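Local structure of hypothetical protein (Lactobacillus plantarum, 2IAY) at residues A[17-28]-A[61-72]. The protein is of unknown function but probably has a role in amino-acid metabolism. Residues are numbered along the deposited sequence; the frame is centred on the assembly and turned at random.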
# COMPACT_ATOMS: atom_id res chain seq x y z
N TYR A 17 6.19 -6.79 -3.28
CA TYR A 17 5.13 -6.50 -4.22
C TYR A 17 5.72 -5.75 -5.40
O TYR A 17 6.58 -4.89 -5.24
CB TYR A 17 4.02 -5.65 -3.54
CG TYR A 17 3.25 -6.46 -2.56
CD1 TYR A 17 3.65 -6.54 -1.24
CD2 TYR A 17 2.13 -7.18 -2.95
CE1 TYR A 17 2.96 -7.31 -0.33
CE2 TYR A 17 1.44 -7.93 -2.04
CZ TYR A 17 1.87 -8.01 -0.73
OH TYR A 17 1.20 -8.77 0.18
N THR A 18 5.25 -6.10 -6.59
CA THR A 18 5.67 -5.49 -7.83
C THR A 18 4.51 -4.80 -8.50
O THR A 18 3.41 -5.32 -8.58
CB THR A 18 6.18 -6.60 -8.76
OG1 THR A 18 7.31 -7.22 -8.13
CG2 THR A 18 6.64 -6.07 -10.13
N LEU A 19 4.75 -3.61 -9.02
CA LEU A 19 3.73 -2.88 -9.76
C LEU A 19 3.51 -3.57 -11.10
O LEU A 19 4.45 -3.85 -11.80
CB LEU A 19 4.17 -1.43 -9.95
CG LEU A 19 3.17 -0.49 -10.64
CD1 LEU A 19 1.93 -0.25 -9.79
CD2 LEU A 19 3.82 0.82 -11.02
N SER A 20 2.27 -3.82 -11.46
CA SER A 20 1.99 -4.42 -12.74
C SER A 20 2.45 -3.53 -13.86
O SER A 20 2.13 -2.35 -13.89
CB SER A 20 0.52 -4.70 -12.93
OG SER A 20 0.33 -5.09 -14.28
N PRO A 21 3.14 -4.10 -14.88
CA PRO A 21 3.55 -3.32 -16.03
C PRO A 21 2.37 -2.91 -16.93
O PRO A 21 2.57 -2.16 -17.87
CB PRO A 21 4.52 -4.24 -16.77
CG PRO A 21 4.08 -5.60 -16.41
CD PRO A 21 3.63 -5.48 -14.96
N THR A 22 1.19 -3.43 -16.63
CA THR A 22 -0.02 -3.14 -17.38
C THR A 22 -1.06 -2.42 -16.53
O THR A 22 -2.23 -2.36 -16.92
CB THR A 22 -0.61 -4.43 -17.99
OG1 THR A 22 -0.84 -5.41 -16.97
CG2 THR A 22 0.33 -4.98 -19.01
N VAL A 23 -0.64 -1.81 -15.43
CA VAL A 23 -1.55 -1.10 -14.53
C VAL A 23 -2.30 0.01 -15.28
O VAL A 23 -1.72 0.75 -16.07
CB VAL A 23 -0.81 -0.59 -13.30
CG1 VAL A 23 0.18 0.55 -13.63
CG2 VAL A 23 -1.77 -0.13 -12.24
N LYS A 24 -3.57 0.17 -14.97
CA LYS A 24 -4.44 1.09 -15.68
C LYS A 24 -4.97 2.15 -14.73
O LYS A 24 -5.46 1.87 -13.64
CB LYS A 24 -5.61 0.35 -16.32
CG LYS A 24 -5.14 -0.62 -17.43
CD LYS A 24 -6.18 -1.68 -17.79
CE LYS A 24 -5.56 -3.04 -18.15
NZ LYS A 24 -4.99 -3.67 -16.95
N LYS A 25 -4.99 3.40 -15.23
CA LYS A 25 -5.60 4.55 -14.56
C LYS A 25 -6.99 4.22 -14.05
O LYS A 25 -7.30 4.46 -12.87
CB LYS A 25 -5.69 5.73 -15.58
CG LYS A 25 -6.50 6.92 -15.12
CD LYS A 25 -6.79 7.91 -16.24
CE LYS A 25 -7.58 9.08 -15.70
NZ LYS A 25 -7.79 10.09 -16.74
N TYR A 26 -7.86 3.70 -14.91
CA TYR A 26 -9.24 3.53 -14.51
C TYR A 26 -9.37 2.42 -13.47
O TYR A 26 -10.28 2.44 -12.66
CB TYR A 26 -10.18 3.26 -15.71
CG TYR A 26 -10.26 4.42 -16.69
CD1 TYR A 26 -10.34 5.73 -16.28
CD2 TYR A 26 -10.25 4.16 -18.06
CE1 TYR A 26 -10.39 6.78 -17.25
CE2 TYR A 26 -10.34 5.12 -18.97
CZ TYR A 26 -10.40 6.40 -18.58
OH TYR A 26 -10.47 7.32 -19.61
N THR A 27 -8.49 1.42 -13.53
CA THR A 27 -8.49 0.37 -12.53
C THR A 27 -8.04 0.91 -11.17
O THR A 27 -8.65 0.61 -10.12
CB THR A 27 -7.67 -0.82 -12.97
OG1 THR A 27 -8.17 -1.23 -14.23
CG2 THR A 27 -7.77 -1.99 -11.97
N LEU A 28 -6.99 1.73 -11.16
CA LEU A 28 -6.58 2.39 -9.91
C LEU A 28 -7.76 3.13 -9.30
O LEU A 28 -8.04 3.04 -8.10
CB LEU A 28 -5.39 3.33 -10.13
CG LEU A 28 -4.06 2.64 -10.42
CD1 LEU A 28 -3.07 3.68 -10.87
CD2 LEU A 28 -3.51 1.89 -9.20
N MSE A 61 -0.13 3.98 -0.23
CA MSE A 61 0.49 3.68 -1.50
C MSE A 61 0.28 4.85 -2.45
O MSE A 61 -0.80 5.44 -2.50
CB MSE A 61 -0.13 2.42 -2.12
CG MSE A 61 0.43 2.03 -3.49
SE MSE A 61 -0.06 0.22 -3.96
CE MSE A 61 0.07 0.40 -5.89
N THR A 62 1.32 5.15 -3.22
CA THR A 62 1.26 6.17 -4.30
C THR A 62 1.83 5.56 -5.56
O THR A 62 2.89 4.99 -5.53
CB THR A 62 2.02 7.45 -3.93
OG1 THR A 62 1.44 8.00 -2.75
CG2 THR A 62 1.92 8.50 -5.02
N VAL A 63 1.13 5.75 -6.66
CA VAL A 63 1.65 5.44 -7.99
C VAL A 63 1.98 6.72 -8.72
O VAL A 63 1.20 7.69 -8.67
CB VAL A 63 0.62 4.61 -8.82
CG1 VAL A 63 1.15 4.24 -10.21
CG2 VAL A 63 0.22 3.31 -8.08
N ASN A 64 3.13 6.77 -9.37
CA ASN A 64 3.53 7.99 -10.05
C ASN A 64 2.61 8.32 -11.23
O ASN A 64 1.82 7.48 -11.71
CB ASN A 64 5.03 7.98 -10.40
CG ASN A 64 5.42 6.98 -11.44
OD1 ASN A 64 4.60 6.38 -12.12
ND2 ASN A 64 6.75 6.79 -11.60
N ALA A 65 2.69 9.55 -11.72
CA ALA A 65 1.79 10.03 -12.75
C ALA A 65 1.97 9.26 -14.05
O ALA A 65 1.04 9.11 -14.84
CB ALA A 65 1.99 11.52 -12.98
N ASP A 66 3.17 8.73 -14.29
CA ASP A 66 3.45 7.98 -15.50
C ASP A 66 3.00 6.52 -15.44
O ASP A 66 3.07 5.80 -16.47
CB ASP A 66 4.94 8.05 -15.85
CG ASP A 66 5.33 9.36 -16.52
OD1 ASP A 66 4.53 10.32 -16.58
OD2 ASP A 66 6.37 9.35 -17.11
N LEU A 67 2.55 6.07 -14.28
CA LEU A 67 2.07 4.71 -14.09
C LEU A 67 3.16 3.64 -14.16
O LEU A 67 2.87 2.48 -14.37
CB LEU A 67 0.87 4.36 -14.99
CG LEU A 67 -0.34 5.26 -14.85
CD1 LEU A 67 -1.35 4.96 -15.95
CD2 LEU A 67 -1.02 5.09 -13.49
N THR A 68 4.41 4.06 -13.93
CA THR A 68 5.55 3.17 -14.10
C THR A 68 6.32 2.93 -12.79
O THR A 68 7.24 2.12 -12.81
CB THR A 68 6.53 3.74 -15.11
OG1 THR A 68 6.88 5.05 -14.65
CG2 THR A 68 5.95 3.77 -16.51
N GLY A 69 5.94 3.57 -11.70
CA GLY A 69 6.60 3.31 -10.43
C GLY A 69 5.68 3.60 -9.27
O GLY A 69 4.67 4.27 -9.46
N PHE A 70 6.00 3.05 -8.10
CA PHE A 70 5.15 3.23 -6.93
C PHE A 70 5.98 3.33 -5.67
O PHE A 70 7.19 3.08 -5.65
CB PHE A 70 4.04 2.18 -6.81
CG PHE A 70 4.42 0.83 -6.21
CD1 PHE A 70 5.35 -0.02 -6.80
CD2 PHE A 70 3.71 0.34 -5.12
CE1 PHE A 70 5.61 -1.26 -6.26
CE2 PHE A 70 3.97 -0.91 -4.60
CZ PHE A 70 4.92 -1.72 -5.18
N LYS A 71 5.29 3.71 -4.61
CA LYS A 71 5.75 3.74 -3.26
C LYS A 71 4.67 3.11 -2.39
O LYS A 71 3.49 3.30 -2.63
CB LYS A 71 5.97 5.17 -2.76
CG LYS A 71 6.96 5.94 -3.55
CD LYS A 71 6.88 7.43 -3.26
CE LYS A 71 7.93 8.22 -4.02
NZ LYS A 71 7.96 9.68 -3.63
N MSE A 72 5.08 2.36 -1.36
CA MSE A 72 4.12 1.77 -0.45
C MSE A 72 4.77 1.61 0.90
O MSE A 72 5.92 1.17 0.99
CB MSE A 72 3.60 0.46 -0.98
CG MSE A 72 2.50 -0.16 -0.13
SE MSE A 72 1.75 -1.76 -0.96
CE MSE A 72 3.31 -2.85 -0.82
O HOH W 1 3.71 -0.15 -14.50
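Leu19 fills the middle of the contact, its CB 3.6 Å from CD1 of the Phe70 ring. With CG anti to the backbone N (chi1 -176°), its forked end serves two neighbours at once: CD2 lies against the Thr68-Gly69 peptide, 3.5 Å from Gly69 N, while CD1 faces Val63 and the selenomethionine Met61. Phe70 turns its flat ring edge-on to Tyr17, whose carbonyl O lies in the ring plane, 3.6 Å from CZ. Beyond it the flexible end of Met72, also selenomethionine and bent at chi3 (67°), brings CE obliquely to Tyr17 CD1. Leu111 of strand 111-113 packs on Tyr17, Met61 and Phe70.

Toward the turns the contact opens to solvent, though it stays close. Val23 CG1 rests against Leu67 O, and CD2 of the partly exposed Leu67 meets Leu28 CD1 at 3.6 Å. No direct hydrogen bond joins the segments; instead one water donates to both Ser20 O and Leu67 O. Asn64 suits the turn because its amide OD1 accepts from Thr68 N on an in-plane lone pair. The hairpin of strands 57-63 and 70-76 thus packs its apolar face against strand 17-19 of a second antiparallel sheet and the start of helix 25-30.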